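Local coordinates for protein tryptophan synthase alpha chain (Aquifex aeolicus, PDB 2EKC) that probably catalyses the aldol cleavage of indoleglycerol phosphate to indole and glyceraldehyde 3-phosphate, serving as the alpha subunit of tryptophan synthase, at residues L117-K121 and G122-F126; S5-F8 and T9-K12; Y27-Y30 and E31-L34; K245-D248 and L249-V253. One frame throughout, in Å; residues are numbered along the deposited sequence.

The four contacts are local features of one closed eight-stranded parallel beta/alpha barrel, and no two of them touch. Contact 2 lies on the helix preceding the first strand, contact 3 starts the helix after that strand, contact 1 ends helix 111-120 before strand 125-127, and contact 4 starts the last helix. Contacts 3 and 4 are the closest pair, with centres about 15 Å and nearest atoms about 4 Å apart. Contacts 1 and 3 both pack on helix 78-91, and contacts 1 and 2 both reach Pro96. Of the predicted proton acceptors, Glu49 has the side chains of Ile123 and Phe8 about 9 and 10 Å away, and Asp60 that of Tyr27 about 12 Å away.

Contact 1 (L117-K121 and G122-F126); sequences LSREK and GIDGF
Gly122 closes helix 111-120 as the C-prime residue of a Schellman motif, a helix end that turns the chain toward barrel strand 125-127, and donates a weak bond from its N to Arg119 O at 3.4 Å. Its phi of 95° would jam a beta carbon against Lys121 O, so the turn calls for glycine. Ile123 N makes the 6→1 bond of the motif, 3.0 Å to Ser118 O, and Ile123 CB rests 3.3 Å from that same oxygen. The carbonyl of Ile123 turns back to the helix: a water donates to both Ile123 O and Arg119 O, while Arg119, its CG anti to the backbone N (chi1 -169°) and its chain bent at chi2, brings NH1 to a weak 3.5 Å bond with Ile123 O at the edge of the guanidinium. Asp124 OD1 forms a long salt bridge of 4.0 Å to Arg119 NH1, the two planar groups standing 76° apart. This carboxylate has stronger partners elsewhere, OD1 pairing with Arg3 and OD2 with Arg89 and Phe97 N. At Phe126, which also meets the Phe114 ring, the CE1-CZ rim presents its edge to Ser118; Ser118 OG is bonded to Phe114 O and lies 3.5 Å from Phe126 CZ.

Contact 2 (S5-F8 and T9-K12); sequences SDKF and TELK
Lys7 and Glu10 form an i to i+3 salt bridge on helix 3-14, the helix that precedes the first strand of the barrel. The two chains run side by side in the same direction but reach each other differently. Lys7 leaves with CG opposite its backbone N (chi1 -178°) and then folds at chi2 and chi3, which keeps the ammonium beside its own turn; the extended Glu10 chain leans back along the helix to meet it. Lys7 NZ meets Glu10 OE1 at 2.7 Å on the syn side, 23° out of the carboxylate plane. The bend also lays the aliphatic part of the lysine on its partner, with CD 3.2 Å from Glu10 OE1, while Lys7 CG lies 4.0 Å from Leu11 CD1. With an alanine at Lys7, the Glu10 carboxylate would probably be left without the lysine's counter-charge and the Leu11 methyl without its methylene neighbour.

Phe8 and Leu11 turn to the barrel. Phe8 CD1 approaches Leu11 CD1 obliquely at 4.3 Å, and both residues touch Ala18 at the beginning of strand 18-24; Phe8 further meets Pro208 and Leu11 meets Asp46, each just ahead of a strand. The helix therefore lies across the end of the barrel where strands begin.

Ordinary i to i+4 backbone bonds run throughout, and one acceptor is doubly used. Thr9 OG1 lies anti to its carbonyl carbon, beside the backbone N (chi1 -67°), which lets it reach back to Ser5 O from above the carbonyl plane. Thr9 N and Thr9 OG1 both donate to Ser5 O at 3.0 Å, arriving from opposite faces of that plane.

Contact 3 (Y27-Y30 and E31-L34); sequences YPDY and ETSL
Asp29 and Thr32 grip each other through two bonds at the start of helix 30-42, with Asp29 as the N-cap. Thr32 N gives a nearly straight hydrogen bond (173°) to Asp29 OD1 at 2.7 Å, and Thr32 OG1 donates to the second oxygen, Asp29 OD2, also at 2.7 Å. Both donors arrive on the syn side but out of the carboxylate plane, so neither oxygen is met squarely. The Asp29 side chain can bend over the helix end because its CG sits between the backbone N and the carbonyl carbon (chi1 59°).

Around this pair, Thr32 CG2 packs 3.5 Å from CD of Pro28, whose preceding peptide bond is cis. The backbone of the first turn is fixed separately: Asp29 O receives Ser33 N, and Tyr30 O takes two donors, Leu34 N at 2.9 Å and Ser33 OG at 2.7 Å. Ser33 OG is in turn bonded to Gly26 N, tying the first turn to the loop after strand 18-24. Farther out, Tyr30, Ser33 and Leu34 lie against helix 78-91.

With both carboxylate oxygens accepting and the helix N-terminus beside them, Asp29 is likely to be stabilised in its ionised form, although the carboxylate of Glu31, its OE1 4.9 Å from Asp29 OD1, would partly oppose this.

Contact 4 (K245-D248 and L249-V253); sequences KIED and LGNLV
Glu247 and Asn251, one turn apart in helix 246-258, are joined through water. Asn251 ND2 donates to two waters: the first, at 3.0 Å from ND2, gives its hydrogen to Glu247 OE2, and the second, at 2.9 Å from ND2, gives one to Asp248 OD1. The amide nitrogen thus serves both acidic side chains without touching either carboxylate. The Glu247 carboxylate and Asn251 amide planes stand 72° apart. With CG on the backbone N side (chi1 -71°), the amide folds back along the helix until Asn251 CG is 3.2 Å from Glu247 O. A leucine in place of Asn251 would probably leave both waters without the donor that ties them to the helix, and the two acids without their water-mediated link to this position.

Backbone hydrogen bonding is regular i to i+4. It begins at the N-cap residue Lys245, whose O accepts Leu249 N at 3.0 Å, and continues with Gly250 N to Ile246 O, Asn251 N to Glu247 O and Leu252 N to Asp248 O.

Apolar contacts belong to another side of the helix. Leu249 and Val253 wedge between Leu237 of helix 235-242 and Val40 of helix 30-42, Leu249 also touches Ala36, and Leu252 rests on Leu237 and Leu240, placing this final helix against both neighbours on the barrel's outside.

Contact 1 (L117-K121 and G122-F126)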
loop_
_atom_site.group_PDB
_atom_site.type_symbol
_atom_site.label_atom_id
_atom_site.label_comp_id
_atom_site.label_asym_id
_atom_site.label_seq_id
_atom_site.Cartn_x
_atom_site.Cartn_y
_atom_site.Cartn_z
ATOM N N LEU A 117 -5.235 16.891 -6.847
ATOM C CA LEU A 117 -4.098 16.456 -7.649
ATOM C C LEU A 117 -3.939 14.939 -7.699
ATOM O O LEU A 117 -3.693 14.372 -8.766
ATOM C CB LEU A 117 -2.811 17.099 -7.126
ATOM C CG LEU A 117 -2.751 18.616 -7.339
ATOM C CD1 LEU A 117 -1.556 19.202 -6.613
ATOM C CD2 LEU A 117 -2.684 18.914 -8.830
ATOM N N SER A 118 -4.066 14.286 -6.548
ATOM C CA SER A 118 -3.931 12.828 -6.485
ATOM C C SER A 118 -4.926 12.138 -7.418
ATOM O O SER A 118 -4.566 11.241 -8.180
ATOM C CB SER A 118 -4.156 12.327 -5.049
ATOM O OG SER A 118 -3.112 12.749 -4.184
ATOM N N ARG A 119 -6.183 12.562 -7.354
ATOM C CA ARG A 119 -7.214 11.964 -8.192
ATOM C C ARG A 119 -6.939 12.187 -9.680
ATOM O O ARG A 119 -7.118 11.281 -10.491
ATOM C CB ARG A 119 -8.584 12.542 -7.828
ATOM C CG ARG A 119 -9.757 11.816 -8.458
ATOM C CD ARG A 119 -9.725 10.339 -8.091
ATOM N NE ARG A 119 -10.941 9.630 -8.480
ATOM C CZ ARG A 119 -11.080 8.307 -8.429
ATOM N NH1 ARG A 119 -10.073 7.548 -8.010
ATOM N NH2 ARG A 119 -12.224 7.743 -8.788
ATOM N N GLU A 120 -6.499 13.389 -10.035
ATOM C CA GLU A 120 -6.227 13.704 -11.431
ATOM C C GLU A 120 -5.075 12.895 -12.022
ATOM O O GLU A 120 -5.033 12.670 -13.231
ATOM C CB GLU A 120 -5.929 15.197 -11.588
ATOM C CG GLU A 120 -7.011 16.110 -11.024
ATOM C CD GLU A 120 -6.826 17.564 -11.428
ATOM O OE1 GLU A 120 -5.664 17.998 -11.589
ATOM O OE2 GLU A 120 -7.842 18.278 -11.572
ATOM N N LYS A 121 -4.152 12.443 -11.174
ATOM C CA LYS A 121 -2.999 11.684 -11.653
ATOM C C LYS A 121 -3.071 10.165 -11.492
ATOM O O LYS A 121 -2.045 9.490 -11.553
ATOM C CB LYS A 121 -1.722 12.197 -10.982
ATOM C CG LYS A 121 -1.426 13.665 -11.233
ATOM C CD LYS A 121 -1.037 13.925 -12.672
ATOM C CE LYS A 121 -0.683 15.391 -12.880
ATOM N NZ LYS A 121 -0.259 15.669 -14.279
ATOM N N GLY A 122 -4.266 9.625 -11.280
ATOM C CA GLY A 122 -4.401 8.182 -11.172
ATOM C C GLY A 122 -4.399 7.512 -9.809
ATOM O O GLY A 122 -4.463 6.284 -9.740
ATOM N N ILE A 123 -4.330 8.277 -8.727
ATOM C CA ILE A 123 -4.326 7.664 -7.397
ATOM C C ILE A 123 -5.736 7.197 -7.042
ATOM O O ILE A 123 -6.712 7.914 -7.263
ATOM C CB ILE A 123 -3.825 8.651 -6.310
ATOM C CG1 ILE A 123 -2.362 9.032 -6.575
ATOM C CG2 ILE A 123 -3.963 8.021 -4.929
ATOM C CD1 ILE A 123 -1.385 7.855 -6.503
ATOM N N ASP A 124 -5.842 5.989 -6.496
ATOM C CA ASP A 124 -7.138 5.436 -6.127
ATOM C C ASP A 124 -7.492 5.640 -4.662
ATOM O O ASP A 124 -8.667 5.778 -4.325
ATOM C CB ASP A 124 -7.181 3.946 -6.455
ATOM C CG ASP A 124 -7.181 3.688 -7.940
ATOM O OD1 ASP A 124 -8.144 4.122 -8.606
ATOM O OD2 ASP A 124 -6.222 3.068 -8.437
ATOM N N GLY A 125 -6.480 5.649 -3.798
ATOM C CA GLY A 125 -6.721 5.843 -2.376
ATOM C C GLY A 125 -5.434 6.141 -1.630
ATOM O O GLY A 125 -4.364 6.180 -2.239
ATOM N N PHE A 126 -5.531 6.358 -0.320
ATOM C CA PHE A 126 -4.350 6.648 0.495
ATOM C C PHE A 126 -4.137 5.645 1.617
ATOM O O PHE A 126 -5.053 4.940 2.031
ATOM C CB PHE A 126 -4.450 8.015 1.207
ATOM C CG PHE A 126 -4.579 9.214 0.297
ATOM C CD1 PHE A 126 -4.161 9.178 -1.027
ATOM C CD2 PHE A 126 -5.083 10.415 0.809
ATOM C CE1 PHE A 126 -4.241 10.323 -1.833
ATOM C CE2 PHE A 126 -5.168 11.561 0.020
ATOM C CZ PHE A 126 -4.746 11.516 -1.308
HETATM O O HOH W 1 -7.560 8.616 -9.803
#

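Contact 2 (S5-F8 and T9-K12)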
loop_
_atom_site.group_PDB
_atom_site.type_symbol
_atom_site.label_atom_id
_atom_site.label_comp_id
_atom_site.label_asym_id
_atom_site.label_seq_id
_atom_site.Cartn_x
_atom_site.Cartn_y
_atom_site.Cartn_z
ATOM N N SER A 5 -12.165 -2.385 -5.245
ATOM C CA SER A 5 -13.234 -3.369 -5.186
ATOM C C SER A 5 -13.241 -4.245 -6.433
ATOM O O SER A 5 -13.401 -5.462 -6.332
ATOM C CB SER A 5 -14.586 -2.679 -5.028
ATOM O OG SER A 5 -14.737 -2.211 -3.701
ATOM N N ASP A 6 -13.067 -3.637 -7.606
ATOM C CA ASP A 6 -13.051 -4.411 -8.844
ATOM C C ASP A 6 -11.938 -5.456 -8.800
ATOM O O ASP A 6 -12.141 -6.611 -9.170
ATOM C CB ASP A 6 -12.822 -3.519 -10.070
ATOM C CG ASP A 6 -13.950 -2.526 -10.307
ATOM O OD1 ASP A 6 -15.081 -2.769 -9.845
ATOM O OD2 ASP A 6 -13.698 -1.503 -10.978
ATOM N N LYS A 7 -10.758 -5.046 -8.348
ATOM C CA LYS A 7 -9.623 -5.964 -8.289
ATOM C C LYS A 7 -9.859 -7.161 -7.377
ATOM O O LYS A 7 -9.566 -8.295 -7.750
ATOM C CB LYS A 7 -8.357 -5.229 -7.843
ATOM C CG LYS A 7 -7.116 -6.122 -7.800
ATOM C CD LYS A 7 -6.811 -6.749 -9.164
ATOM C CE LYS A 7 -6.450 -5.695 -10.199
ATOM N NZ LYS A 7 -6.144 -6.294 -11.532
ATOM N N PHE A 8 -10.373 -6.918 -6.177
ATOM C CA PHE A 8 -10.627 -8.015 -5.248
ATOM C C PHE A 8 -11.719 -8.947 -5.773
ATOM O O PHE A 8 -11.683 -10.157 -5.547
ATOM C CB PHE A 8 -10.988 -7.470 -3.862
ATOM C CG PHE A 8 -9.784 -7.146 -3.014
ATOM C CD1 PHE A 8 -8.925 -8.160 -2.594
ATOM C CD2 PHE A 8 -9.499 -5.833 -2.651
ATOM C CE1 PHE A 8 -7.798 -7.875 -1.823
ATOM C CE2 PHE A 8 -8.370 -5.533 -1.877
ATOM C CZ PHE A 8 -7.520 -6.557 -1.463
ATOM N N THR A 9 -12.690 -8.387 -6.483
ATOM C CA THR A 9 -13.748 -9.211 -7.051
ATOM C C THR A 9 -13.120 -10.082 -8.136
ATOM O O THR A 9 -13.450 -11.259 -8.282
ATOM C CB THR A 9 -14.859 -8.333 -7.654
ATOM O OG1 THR A 9 -15.511 -7.628 -6.597
ATOM C CG2 THR A 9 -15.879 -9.181 -8.407
ATOM N N GLU A 10 -12.201 -9.493 -8.890
ATOM C CA GLU A 10 -11.507 -10.215 -9.948
ATOM C C GLU A 10 -10.657 -11.339 -9.360
ATOM O O GLU A 10 -10.708 -12.481 -9.825
ATOM C CB GLU A 10 -10.613 -9.251 -10.745
ATOM C CG GLU A 10 -9.579 -9.934 -11.629
ATOM C CD GLU A 10 -8.694 -8.947 -12.374
ATOM O OE1 GLU A 10 -8.329 -7.906 -11.787
ATOM O OE2 GLU A 10 -8.350 -9.215 -13.544
ATOM N N LEU A 11 -9.875 -11.018 -8.334
ATOM C CA LEU A 11 -9.012 -12.015 -7.713
ATOM C C LEU A 11 -9.818 -13.179 -7.158
ATOM O O LEU A 11 -9.421 -14.337 -7.286
ATOM C CB LEU A 11 -8.176 -11.375 -6.603
ATOM C CG LEU A 11 -7.107 -10.396 -7.100
ATOM C CD1 LEU A 11 -6.567 -9.587 -5.937
ATOM C CD2 LEU A 11 -5.988 -11.172 -7.791
ATOM N N LYS A 12 -10.954 -12.867 -6.548
ATOM C CA LYS A 12 -11.814 -13.896 -5.985
ATOM C C LYS A 12 -12.250 -14.872 -7.078
ATOM O O LYS A 12 -12.245 -16.085 -6.877
ATOM C CB LYS A 12 -13.038 -13.253 -5.329
ATOM C CG LYS A 12 -13.989 -14.242 -4.664
ATOM C CD LYS A 12 -15.161 -13.518 -4.003
ATOM C CE LYS A 12 -15.932 -12.672 -5.013
ATOM N NZ LYS A 12 -17.074 -11.938 -4.392
#

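Contact 3 (Y27-Y30 and E31-L34)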
loop_
_atom_site.group_PDB
_atom_site.type_symbol
_atom_site.label_atom_id
_atom_site.label_comp_id
_atom_site.label_asym_id
_atom_site.label_seq_id
_atom_site.Cartn_x
_atom_site.Cartn_y
_atom_site.Cartn_z
ATOM N N TYR A 27 14.000 6.217 -5.341
ATOM C CA TYR A 27 15.032 5.375 -4.731
ATOM C C TYR A 27 15.352 4.174 -5.606
ATOM O O TYR A 27 14.454 3.417 -5.970
ATOM C CB TYR A 27 14.585 4.854 -3.362
ATOM C CG TYR A 27 15.601 3.922 -2.736
ATOM C CD1 TYR A 27 16.795 4.416 -2.204
ATOM C CD2 TYR A 27 15.391 2.543 -2.715
ATOM C CE1 TYR A 27 17.760 3.558 -1.667
ATOM C CE2 TYR A 27 16.351 1.670 -2.180
ATOM C CZ TYR A 27 17.532 2.188 -1.659
ATOM O OH TYR A 27 18.480 1.337 -1.138
ATOM N N PRO A 28 16.639 3.958 -5.929
ATOM C CA PRO A 28 17.810 4.749 -5.540
ATOM C C PRO A 28 17.911 6.075 -6.297
ATOM O O PRO A 28 18.721 6.934 -5.950
ATOM C CB PRO A 28 18.972 3.804 -5.834
ATOM C CG PRO A 28 18.472 3.023 -7.004
ATOM C CD PRO A 28 17.056 2.712 -6.594
ATOM N N ASP A 29 17.081 6.217 -7.329
ATOM C CA ASP A 29 16.995 7.423 -8.159
ATOM C C ASP A 29 15.683 7.301 -8.930
ATOM O O ASP A 29 15.134 6.204 -9.034
ATOM C CB ASP A 29 18.194 7.537 -9.114
ATOM C CG ASP A 29 18.316 6.352 -10.060
ATOM O OD1 ASP A 29 17.518 6.252 -11.011
ATOM O OD2 ASP A 29 19.215 5.516 -9.846
ATOM N N TYR A 30 15.164 8.409 -9.454
ATOM C CA TYR A 30 13.888 8.362 -10.169
ATOM C C TYR A 30 13.828 7.301 -11.264
ATOM O O TYR A 30 12.942 6.450 -11.251
ATOM C CB TYR A 30 13.540 9.724 -10.783
ATOM C CG TYR A 30 12.130 9.766 -11.345
ATOM C CD1 TYR A 30 11.040 10.058 -10.524
ATOM C CD2 TYR A 30 11.881 9.462 -12.682
ATOM C CE1 TYR A 30 9.735 10.046 -11.024
ATOM C CE2 TYR A 30 10.581 9.443 -13.193
ATOM C CZ TYR A 30 9.514 9.736 -12.357
ATOM O OH TYR A 30 8.231 9.707 -12.852
ATOM N N GLU A 31 14.767 7.354 -12.207
ATOM C CA GLU A 31 14.798 6.399 -13.318
ATOM C C GLU A 31 14.763 4.939 -12.861
ATOM O O GLU A 31 13.944 4.153 -13.338
ATOM C CB GLU A 31 16.036 6.632 -14.186
ATOM C CG GLU A 31 16.133 5.679 -15.373
ATOM C CD GLU A 31 17.324 5.969 -16.276
ATOM O OE1 GLU A 31 18.468 5.994 -15.770
ATOM O OE2 GLU A 31 17.114 6.164 -17.495
ATOM N N THR A 32 15.653 4.580 -11.940
ATOM C CA THR A 32 15.705 3.218 -11.428
ATOM C C THR A 32 14.397 2.827 -10.741
ATOM O O THR A 32 13.905 1.717 -10.929
ATOM C CB THR A 32 16.868 3.048 -10.433
ATOM O OG1 THR A 32 18.100 3.404 -11.072
ATOM C CG2 THR A 32 16.954 1.604 -9.947
ATOM N N SER A 33 13.823 3.737 -9.956
ATOM C CA SER A 33 12.570 3.440 -9.267
ATOM C C SER A 33 11.438 3.207 -10.263
ATOM O O SER A 33 10.563 2.373 -10.041
ATOM C CB SER A 33 12.194 4.570 -8.291
ATOM O OG SER A 33 11.699 5.725 -8.949
ATOM N N LEU A 34 11.453 3.937 -11.369
ATOM C CA LEU A 34 10.411 3.769 -12.376
ATOM C C LEU A 34 10.523 2.385 -13.007
ATOM O O LEU A 34 9.517 1.721 -13.242
ATOM C CB LEU A 34 10.526 4.846 -13.450
ATOM C CG LEU A 34 9.508 4.795 -14.590
ATOM C CD1 LEU A 34 8.087 4.899 -14.041
ATOM C CD2 LEU A 34 9.795 5.936 -15.559
#

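Contact 4 (K245-D248 and L249-V253)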
loop_
_atom_site.group_PDB
_atom_site.type_symbol
_atom_site.label_atom_id
_atom_site.label_comp_id
_atom_site.label_asym_id
_atom_site.label_seq_id
_atom_site.Cartn_x
_atom_site.Cartn_y
_atom_site.Cartn_z
ATOM N N LYS A 245 18.839 -4.198 -8.876
ATOM C CA LYS A 245 18.679 -5.600 -9.259
ATOM C C LYS A 245 17.241 -5.817 -9.710
ATOM O O LYS A 245 16.451 -6.495 -9.047
ATOM C CB LYS A 245 19.036 -6.506 -8.074
ATOM C CG LYS A 245 20.518 -6.434 -7.709
ATOM C CD LYS A 245 20.836 -7.065 -6.345
ATOM C CE LYS A 245 20.765 -8.584 -6.377
ATOM N NZ LYS A 245 21.254 -9.181 -5.098
ATOM N N ILE A 246 16.923 -5.230 -10.860
ATOM C CA ILE A 246 15.587 -5.279 -11.439
ATOM C C ILE A 246 15.101 -6.673 -11.813
ATOM O O ILE A 246 13.939 -7.016 -11.576
ATOM C CB ILE A 246 15.505 -4.368 -12.684
ATOM C CG1 ILE A 246 16.026 -2.967 -12.335
ATOM C CG2 ILE A 246 14.071 -4.301 -13.198
ATOM C CD1 ILE A 246 15.389 -2.352 -11.099
ATOM N N GLU A 247 15.980 -7.479 -12.399
ATOM C CA GLU A 247 15.588 -8.825 -12.792
ATOM C C GLU A 247 15.257 -9.672 -11.571
ATOM O O GLU A 247 14.292 -10.431 -11.586
ATOM C CB GLU A 247 16.695 -9.503 -13.603
ATOM C CG GLU A 247 16.263 -10.843 -14.185
ATOM C CD GLU A 247 17.376 -11.547 -14.937
ATOM O OE1 GLU A 247 17.949 -10.942 -15.865
ATOM O OE2 GLU A 247 17.674 -12.710 -14.600
ATOM N N ASP A 248 16.056 -9.544 -10.515
ATOM C CA ASP A 248 15.818 -10.305 -9.289
ATOM C C ASP A 248 14.539 -9.834 -8.612
ATOM O O ASP A 248 13.843 -10.618 -7.964
ATOM C CB ASP A 248 16.993 -10.157 -8.317
ATOM C CG ASP A 248 18.264 -10.817 -8.832
ATOM O OD1 ASP A 248 18.214 -12.011 -9.191
ATOM O OD2 ASP A 248 19.314 -10.142 -8.872
ATOM N N LEU A 249 14.234 -8.549 -8.757
ATOM C CA LEU A 249 13.021 -7.978 -8.171
ATOM C C LEU A 249 11.791 -8.598 -8.837
ATOM O O LEU A 249 10.842 -9.009 -8.166
ATOM C CB LEU A 249 13.009 -6.456 -8.363
ATOM C CG LEU A 249 11.748 -5.705 -7.925
ATOM C CD1 LEU A 249 11.518 -5.894 -6.431
ATOM C CD2 LEU A 249 11.902 -4.227 -8.261
ATOM N N GLY A 250 11.814 -8.662 -10.163
ATOM C CA GLY A 250 10.703 -9.251 -10.890
ATOM C C GLY A 250 10.542 -10.717 -10.537
ATOM O O GLY A 250 9.420 -11.221 -10.428
ATOM N N ASN A 251 11.662 -11.407 -10.352
ATOM C CA ASN A 251 11.628 -12.821 -9.997
ATOM C C ASN A 251 10.989 -13.019 -8.629
ATOM O O ASN A 251 10.217 -13.956 -8.429
ATOM C CB ASN A 251 13.039 -13.419 -9.981
ATOM C CG ASN A 251 13.629 -13.570 -11.371
ATOM O OD1 ASN A 251 12.901 -13.664 -12.361
ATOM N ND2 ASN A 251 14.954 -13.616 -11.450
ATOM N N LEU A 252 11.317 -12.137 -7.689
ATOM C CA LEU A 252 10.769 -12.224 -6.339
ATOM C C LEU A 252 9.258 -11.998 -6.335
ATOM O O LEU A 252 8.519 -12.702 -5.646
ATOM C CB LEU A 252 11.449 -11.203 -5.420
ATOM C CG LEU A 252 10.936 -11.128 -3.976
ATOM C CD1 LEU A 252 11.081 -12.485 -3.295
ATOM C CD2 LEU A 252 11.713 -10.061 -3.211
ATOM N N VAL A 253 8.800 -11.019 -7.106
ATOM C CA VAL A 253 7.370 -10.726 -7.184
ATOM C C VAL A 253 6.629 -11.910 -7.802
ATOM O O VAL A 253 5.525 -12.256 -7.377
ATOM C CB VAL A 253 7.104 -9.460 -8.029
ATOM C CG1 VAL A 253 5.610 -9.332 -8.337
ATOM C CG2 VAL A 253 7.593 -8.227 -7.280
HETATM O O HOH W 2 15.533 -14.188 -14.369
HETATM O O HOH W 3 16.354 -13.986 -8.904
#